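Polar amino acid ABC uptake transporter substrate binding protein (Streptococcus thermophilus LMG 18311, PDB 3HV1) probably binds a polar amino acid outside the cell and delivers it to an ABC uptake transporter, as other family 3 solute-binding proteins do. Local coordinates at residues A[141-144]-A[149-152]; A[159-164]-A[174-179]; A[188-191]-A[195-198]. All blocks are in the same frame, centred on the assembly; numbering follows the deposited sequence.

Interaction 1. Residues A[141-144]-A[149-152]; sequences AFNA and LKDV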
loop_
_atom_site.group_PDB
_atom_site.type_symbol
_atom_site.label_atom_id
_atom_site.label_comp_id
_atom_site.label_asym_id
_atom_site.label_seq_id
_atom_site.Cartn_x
_atom_site.Cartn_y
_atom_site.Cartn_z
ATOM N N ALA A 141 -3.311 -12.938 -20.031
ATOM C CA ALA A 141 -4.216 -11.927 -19.491
ATOM C C ALA A 141 -5.275 -11.567 -20.523
ATOM O O ALA A 141 -6.433 -11.320 -20.185
ATOM C CB ALA A 141 -3.428 -10.688 -19.088
ATOM N N PHE A 142 -4.865 -11.544 -21.786
ATOM C CA PHE A 142 -5.766 -11.223 -22.879
ATOM C C PHE A 142 -6.942 -12.191 -22.885
ATOM O O PHE A 142 -8.089 -11.785 -23.048
ATOM C CB PHE A 142 -5.022 -11.325 -24.207
ATOM C CG PHE A 142 -5.884 -11.078 -25.409
ATOM C CD1 PHE A 142 -6.306 -9.793 -25.725
ATOM C CD2 PHE A 142 -6.252 -12.129 -26.243
ATOM C CE1 PHE A 142 -7.080 -9.554 -26.857
ATOM C CE2 PHE A 142 -7.028 -11.902 -27.379
ATOM C CZ PHE A 142 -7.441 -10.613 -27.687
ATOM N N ASN A 143 -6.642 -13.475 -22.709
ATOM C CA ASN A 143 -7.672 -14.512 -22.698
ATOM C C ASN A 143 -8.462 -14.559 -21.392
ATOM O O ASN A 143 -9.688 -14.652 -21.410
ATOM C CB ASN A 143 -7.045 -15.885 -22.946
ATOM C CG ASN A 143 -6.426 -16.005 -24.321
ATOM O OD1 ASN A 143 -7.078 -15.747 -25.331
ATOM N ND2 ASN A 143 -5.162 -16.403 -24.369
ATOM N N ALA A 144 -7.752 -14.493 -20.268
ATOM C CA ALA A 144 -8.370 -14.553 -18.944
ATOM C C ALA A 144 -9.420 -13.474 -18.697
ATOM O O ALA A 144 -10.390 -13.702 -17.972
ATOM C CB ALA A 144 -7.293 -14.487 -17.865
ATOM N N LEU A 149 -9.943 -6.494 -23.878
ATOM C CA LEU A 149 -9.583 -6.284 -25.271
ATOM C C LEU A 149 -10.045 -7.398 -26.199
ATOM O O LEU A 149 -10.468 -7.134 -27.318
ATOM C CB LEU A 149 -8.071 -6.126 -25.406
ATOM C CG LEU A 149 -7.514 -4.728 -25.147
ATOM C CD1 LEU A 149 -6.008 -4.796 -24.950
ATOM C CD2 LEU A 149 -7.866 -3.824 -26.312
ATOM N N LYS A 150 -9.972 -8.638 -25.731
ATOM C CA LYS A 150 -10.358 -9.774 -26.555
ATOM C C LYS A 150 -11.701 -9.622 -27.262
ATOM O O LYS A 150 -11.817 -9.934 -28.448
ATOM C CB LYS A 150 -10.361 -11.061 -25.728
ATOM C CG LYS A 150 -10.567 -12.304 -26.585
ATOM C CD LYS A 150 -10.323 -13.592 -25.823
ATOM C CE LYS A 150 -10.517 -14.799 -26.744
ATOM N NZ LYS A 150 -10.329 -16.093 -26.036
ATOM N N ASP A 151 -12.711 -9.134 -26.549
ATOM C CA ASP A 151 -14.036 -8.975 -27.139
ATOM C C ASP A 151 -14.144 -7.877 -28.187
ATOM O O ASP A 151 -14.953 -7.977 -29.113
ATOM C CB ASP A 151 -15.085 -8.716 -26.050
ATOM C CG ASP A 151 -15.253 -9.893 -25.107
ATOM O OD1 ASP A 151 -14.904 -11.028 -25.501
ATOM O OD2 ASP A 151 -15.747 -9.684 -23.977
ATOM N N VAL A 152 -13.329 -6.836 -28.058
ATOM C CA VAL A 152 -13.403 -5.723 -28.993
ATOM C C VAL A 152 -12.461 -5.767 -30.188
ATOM O O VAL A 152 -12.785 -5.224 -31.240
ATOM C CB VAL A 152 -13.189 -4.388 -28.268
ATOM C CG1 VAL A 152 -14.336 -4.130 -27.312
ATOM C CG2 VAL A 152 -11.871 -4.417 -27.516
HETATM O O HOH W 1 -11.267 -16.066 -23.655
#
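Lys150 lies across the ring of Phe142, and this aliphatic-on-aromatic packing carries most of the contact between the end of helix 137-144 and the turn at 149-152, where the chain folds back on the helix ahead of strand 158-161. CB of Lys150 sits over one face of the Phe142 ring, 3.8 Å from its centroid and 21° off the ring normal, a CH-pi contact displaced toward the ring's rim. The next methylene keeps to the same part of the ring, with Lys150 CG 3.6 Å from Phe142 CE2. The phenyl group reaches the turn because its CG stands anti to the backbone N (chi1 177°), which carries CE1 and CZ up to the backbone N and CA of Lys150. Leu149 adds a smaller apolar touch, its CB 3.9 Å from Phe142 CE1, while Tyr206 and Leu130 pack against both of these residues.

Polar contacts gather at the far end of the lysine. Extended at every torsion, the chain runs past Phe142 to Asn143, where NZ of Lys150 makes a weak hydrogen bond of 3.3 Å to Asn143 OD1. A water adds a second, indirect link: it accepts from Lys150 NZ at 2.6 Å and donates to the backbone O of Asn143 at 3.1 Å. Phe142 O is buried here without a partner in the model.

Neither direct partner of the ammonium, the amide oxygen and the water, carries a charge, so this is no salt bridge; the helix C-terminus close by would probably favour the positive charge modestly.

Interaction 2. Residues A[159-164]-A[174-179]; sequences VQYSTF and GRIDGL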
loop_
_atom_site.group_PDB
_atom_site.type_symbol
_atom_site.label_atom_id
_atom_site.label_comp_id
_atom_site.label_asym_id
_atom_site.label_seq_id
_atom_site.Cartn_x
_atom_site.Cartn_y
_atom_site.Cartn_z
ATOM N N VAL A 159 -2.292 -11.671 -32.565
ATOM C CA VAL A 159 -1.226 -12.191 -33.393
ATOM C C VAL A 159 -0.023 -12.348 -32.468
ATOM O O VAL A 159 0.443 -11.377 -31.862
ATOM C CB VAL A 159 -0.890 -11.211 -34.529
ATOM C CG1 VAL A 159 0.149 -11.816 -35.458
ATOM C CG2 VAL A 159 -2.150 -10.866 -35.295
ATOM N N GLN A 160 0.470 -13.575 -32.344
ATOM C CA GLN A 160 1.608 -13.830 -31.473
ATOM C C GLN A 160 2.938 -13.626 -32.181
ATOM O O GLN A 160 3.090 -13.949 -33.358
ATOM C CB GLN A 160 1.536 -15.247 -30.900
ATOM C CG GLN A 160 0.373 -15.464 -29.951
ATOM C CD GLN A 160 0.443 -16.806 -29.252
ATOM O OE1 GLN A 160 1.427 -17.116 -28.574
ATOM N NE2 GLN A 160 -0.603 -17.612 -29.413
ATOM N N TYR A 161 3.900 -13.081 -31.445
ATOM C CA TYR A 161 5.227 -12.827 -31.975
ATOM C C TYR A 161 6.243 -13.457 -31.043
ATOM O O TYR A 161 6.061 -13.457 -29.829
ATOM C CB TYR A 161 5.464 -11.321 -32.077
ATOM C CG TYR A 161 4.665 -10.666 -33.180
ATOM C CD1 TYR A 161 5.229 -10.447 -34.436
ATOM C CD2 TYR A 161 3.344 -10.270 -32.971
ATOM C CE1 TYR A 161 4.499 -9.846 -35.460
ATOM C CE2 TYR A 161 2.600 -9.667 -33.989
ATOM C CZ TYR A 161 3.185 -9.456 -35.230
ATOM O OH TYR A 161 2.469 -8.842 -36.236
ATOM N N SER A 162 7.311 -13.996 -31.616
ATOM C CA SER A 162 8.350 -14.639 -30.822
ATOM C C SER A 162 9.184 -13.610 -30.075
ATOM O O SER A 162 9.520 -13.802 -28.904
ATOM C CB SER A 162 9.256 -15.480 -31.721
ATOM O OG SER A 162 8.523 -16.518 -32.351
ATOM N N THR A 163 9.510 -12.515 -30.753
ATOM C CA THR A 163 10.315 -11.458 -30.155
ATOM C C THR A 163 9.606 -10.113 -30.205
ATOM O O THR A 163 8.756 -9.877 -31.062
ATOM C CB THR A 163 11.667 -11.316 -30.881
ATOM O OG1 THR A 163 11.437 -10.940 -32.245
ATOM C CG2 THR A 163 12.434 -12.633 -30.853
ATOM N N PHE A 164 9.966 -9.230 -29.279
ATOM C CA PHE A 164 9.379 -7.900 -29.225
ATOM C C PHE A 164 9.777 -7.120 -30.472
ATOM O O PHE A 164 9.020 -6.281 -30.960
ATOM C CB PHE A 164 9.876 -7.148 -27.990
ATOM C CG PHE A 164 9.384 -5.732 -27.907
ATOM C CD1 PHE A 164 8.081 -5.457 -27.511
ATOM C CD2 PHE A 164 10.216 -4.673 -28.250
ATOM C CE1 PHE A 164 7.612 -4.147 -27.460
ATOM C CE2 PHE A 164 9.756 -3.357 -28.202
ATOM C CZ PHE A 164 8.452 -3.097 -27.805
ATOM N N GLY A 174 2.382 -1.058 -39.799
ATOM C CA GLY A 174 0.932 -1.035 -39.856
ATOM C C GLY A 174 0.327 -2.424 -39.908
ATOM O O GLY A 174 -0.892 -2.578 -39.898
ATOM N N ARG A 175 1.177 -3.442 -39.973
ATOM C CA ARG A 175 0.709 -4.825 -40.011
ATOM C C ARG A 175 -0.309 -5.021 -38.897
ATOM O O ARG A 175 -1.368 -5.611 -39.106
ATOM C CB ARG A 175 1.880 -5.779 -39.807
ATOM C CG ARG A 175 2.173 -6.676 -40.986
ATOM C CD ARG A 175 1.088 -7.716 -41.167
ATOM N NE ARG A 175 1.663 -9.020 -41.471
ATOM C CZ ARG A 175 2.457 -9.266 -42.508
ATOM N NH1 ARG A 175 2.772 -8.290 -43.354
ATOM N NH2 ARG A 175 2.946 -10.487 -42.691
ATOM N N ILE A 176 0.033 -4.542 -37.703
ATOM C CA ILE A 176 -0.872 -4.621 -36.564
ATOM C C ILE A 176 -1.138 -3.198 -36.100
ATOM O O ILE A 176 -0.340 -2.293 -36.362
ATOM C CB ILE A 176 -0.281 -5.442 -35.389
ATOM C CG1 ILE A 176 1.071 -4.866 -34.963
ATOM C CG2 ILE A 176 -0.174 -6.901 -35.788
ATOM C CD1 ILE A 176 1.735 -5.622 -33.814
ATOM N N ASP A 177 -2.261 -3.000 -35.421
ATOM C CA ASP A 177 -2.638 -1.677 -34.935
ATOM C C ASP A 177 -2.201 -1.422 -33.501
ATOM O O ASP A 177 -2.033 -0.279 -33.090
ATOM C CB ASP A 177 -4.156 -1.498 -35.015
ATOM C CG ASP A 177 -4.679 -1.614 -36.431
ATOM O OD1 ASP A 177 -4.249 -0.818 -37.282
ATOM O OD2 ASP A 177 -5.512 -2.505 -36.684
ATOM N N GLY A 178 -2.028 -2.493 -32.743
ATOM C CA GLY A 178 -1.633 -2.343 -31.360
ATOM C C GLY A 178 -0.880 -3.548 -30.858
ATOM O O GLY A 178 -1.025 -4.656 -31.386
ATOM N N LEU A 179 -0.091 -3.321 -29.815
ATOM C CA LEU A 179 0.725 -4.354 -29.206
ATOM C C LEU A 179 0.499 -4.356 -27.700
ATOM O O LEU A 179 0.514 -3.300 -27.067
ATOM C CB LEU A 179 2.202 -4.070 -29.511
ATOM C CG LEU A 179 3.281 -4.819 -28.728
ATOM C CD1 LEU A 179 3.149 -6.316 -28.959
ATOM C CD2 LEU A 179 4.651 -4.330 -29.174
#
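Val159 and Ile176 mark the closest backbone approach, yet their CA atoms remain 8.2 Å apart, so no backbone hydrogen bond spans the two segments and side chains alone bridge them. Tyr161 and Ile176 meet from opposite directions. The tyrosine reaches in with its hydroxyl foremost, Tyr161 OH lying 3.3 Å from Ile176 CG2, while Ile176 CD1 approaches the ring obliquely, 4.1 Å from Tyr161 CE2. In Ile176, CG1 takes the crowded position between the backbone N and the carbonyl carbon (chi1 56°), and both branches thereby address the phenol. The polar end of the tyrosine is satisfied by a hydrogen bond to Asp170, so a buried hydroxyl can sit among methyl groups. Val159 adds a looser touch, CG2 to Ile176 CG2 at 4.5 Å.

A second apolar pair forms where Leu179 crosses Phe164 at about a right angle. Leu179 CD2 comes obliquely to the ring, 3.4 Å from Phe164 CE1, a tight meeting of methyl and aromatic carbon.

Helix 164-173 joins the two segments, starting behind the N-cap residue Thr163 and ending just before Gly174, whose positive phi turns the chain back. Strands 158-161 and 178-182 both pair in parallel with strand 130-133, which lies between them, so the contact belongs to a right-handed beta-alpha-beta crossover, and Leu171 and Ala167 of its helix pack on Ile176 and Tyr161 respectively.

Interaction 3. Residues A[188-191]-A[195-198]; sequences YYLE and VLDQ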
loop_
_atom_site.group_PDB
_atom_site.type_symbol
_atom_site.label_atom_id
_atom_site.label_comp_id
_atom_site.label_asym_id
_atom_site.label_seq_id
_atom_site.Cartn_x
_atom_site.Cartn_y
_atom_site.Cartn_z
ATOM N N TYR A 188 11.209 0.408 -21.849
ATOM C CA TYR A 188 12.642 0.197 -21.984
ATOM C C TYR A 188 13.099 0.204 -23.440
ATOM O O TYR A 188 14.014 0.939 -23.814
ATOM C CB TYR A 188 13.044 -1.127 -21.335
ATOM C CG TYR A 188 14.437 -1.573 -21.703
ATOM C CD1 TYR A 188 15.555 -0.844 -21.293
ATOM C CD2 TYR A 188 14.640 -2.709 -22.489
ATOM C CE1 TYR A 188 16.834 -1.232 -21.656
ATOM C CE2 TYR A 188 15.920 -3.105 -22.858
ATOM C CZ TYR A 188 17.009 -2.364 -22.438
ATOM O OH TYR A 188 18.275 -2.752 -22.797
ATOM N N TYR A 189 12.463 -0.619 -24.264
ATOM C CA TYR A 189 12.868 -0.705 -25.658
ATOM C C TYR A 189 12.623 0.574 -26.426
ATOM O O TYR A 189 13.505 1.044 -27.143
ATOM C CB TYR A 189 12.166 -1.878 -26.351
ATOM C CG TYR A 189 12.700 -3.218 -25.906
ATOM C CD1 TYR A 189 14.032 -3.558 -26.122
ATOM C CD2 TYR A 189 11.883 -4.140 -25.257
ATOM C CE1 TYR A 189 14.540 -4.781 -25.704
ATOM C CE2 TYR A 189 12.377 -5.368 -24.833
ATOM C CZ TYR A 189 13.710 -5.681 -25.061
ATOM O OH TYR A 189 14.216 -6.891 -24.643
ATOM N N LEU A 190 11.432 1.147 -26.267
ATOM C CA LEU A 190 11.101 2.373 -26.981
ATOM C C LEU A 190 12.008 3.531 -26.593
ATOM O O LEU A 190 12.420 4.305 -27.450
ATOM C CB LEU A 190 9.634 2.741 -26.750
ATOM C CG LEU A 190 8.623 1.722 -27.292
ATOM C CD1 LEU A 190 7.202 2.213 -27.035
ATOM C CD2 LEU A 190 8.839 1.516 -28.786
ATOM N N GLU A 191 12.314 3.658 -25.305
ATOM C CA GLU A 191 13.196 4.730 -24.846
ATOM C C GLU A 191 14.614 4.443 -25.323
ATOM O O GLU A 191 15.333 5.347 -25.750
ATOM C CB GLU A 191 13.190 4.824 -23.316
ATOM C CG GLU A 191 14.215 5.809 -22.724
ATOM C CD GLU A 191 13.952 7.263 -23.113
ATOM O OE1 GLU A 191 12.808 7.581 -23.505
ATOM O OE2 GLU A 191 14.887 8.095 -23.005
ATOM N N VAL A 195 12.531 6.557 -29.394
ATOM C CA VAL A 195 11.287 6.832 -30.116
ATOM C C VAL A 195 10.036 6.778 -29.241
ATOM O O VAL A 195 8.920 6.752 -29.753
ATOM C CB VAL A 195 11.096 5.817 -31.260
ATOM C CG1 VAL A 195 12.271 5.902 -32.240
ATOM C CG2 VAL A 195 10.983 4.404 -30.685
ATOM N N LEU A 196 10.214 6.768 -27.925
ATOM C CA LEU A 196 9.072 6.686 -27.032
ATOM C C LEU A 196 7.991 7.718 -27.333
ATOM O O LEU A 196 6.800 7.416 -27.241
ATOM C CB LEU A 196 9.527 6.831 -25.580
ATOM C CG LEU A 196 8.434 6.746 -24.510
ATOM C CD1 LEU A 196 7.664 5.435 -24.649
ATOM C CD2 LEU A 196 9.078 6.848 -23.133
ATOM N N ASP A 197 8.390 8.928 -27.712
ATOM C CA ASP A 197 7.390 9.964 -27.971
ATOM C C ASP A 197 6.610 9.828 -29.270
ATOM O O ASP A 197 5.834 10.714 -29.616
ATOM C CB ASP A 197 8.001 11.369 -27.872
ATOM C CG ASP A 197 9.215 11.547 -28.744
ATOM O OD1 ASP A 197 9.414 10.744 -29.681
ATOM O OD2 ASP A 197 9.978 12.506 -28.489
ATOM N N GLN A 198 6.817 8.735 -29.996
ATOM C CA GLN A 198 6.059 8.506 -31.220
ATOM C C GLN A 198 4.980 7.452 -30.957
ATOM O O GLN A 198 4.269 7.040 -31.869
ATOM C CB GLN A 198 6.982 8.042 -32.356
ATOM C CG GLN A 198 7.907 9.142 -32.869
ATOM C CD GLN A 198 8.852 8.659 -33.955
ATOM O OE1 GLN A 198 8.423 8.250 -35.032
ATOM N NE2 GLN A 198 10.145 8.699 -33.671
HETATM O O HOH W 2 12.645 8.093 -26.443
#
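Leu190 turns its CG anti to its carbonyl carbon (chi1 -63°) and Leu196 its CG anti to its backbone N (chi1 -179°), and with these torsions the two side chains cross at about a right angle. The branch of Leu196 that does the touching is CD1, which lies 3.9 Å from Leu190 CB and 4.0 Å from Leu190 CD1. Val195 also crosses Leu190 nearly at right angles, its CG2 4.1 Å from Leu190 CD2.

A backbone hydrogen bond accompanies the apolar packing. Val195 N donates to Leu190 O at 3.0 Å, with an N-H...O angle of 160°, and the donor lies nearly in line with the carbonyl bond. That bond links the last full turn of the helix to the chain that leaves it. Glu191 reaches the same chain by a different route: a bend in its chain brings OE1 to within 3.8 Å of Leu196 CD2. There a water donates to Glu191 OE1 at 3.0 Å and accepts from Leu196 N at 3.1 Å, and so links the amide at the start of the 3-10 turn to the carboxylate.

The contact closes the exit of helix 183-192, where the chain turns through 196-198 into strand 199-203. Leu190 packs on Tyr199 and Val201 of that strand, Leu196 also rests on Val201, and Gln198 and Lys115 share a backbone hydrogen bond.

How the interactions relate
Interaction 2 is the buried contact of the three, a purely side-chain meeting of aromatic and aliphatic groups across a helical crossover. Interactions 1 and 3 are partly buried and sit at the C-terminal end of a helix, where the departing chain folds back on it; both combine apolar packing with a water bridge, but interaction 1 uses a lysine and an aromatic face, whereas interaction 3 adds a direct backbone bond. Interactions 2 and 3 touch through the stacked rings of Phe164 and Tyr189, their centres 16 Å apart. Interaction 1 stands clear of both, its nearest atoms about 7 Å from interaction 2 and about 15 Å from interaction 3.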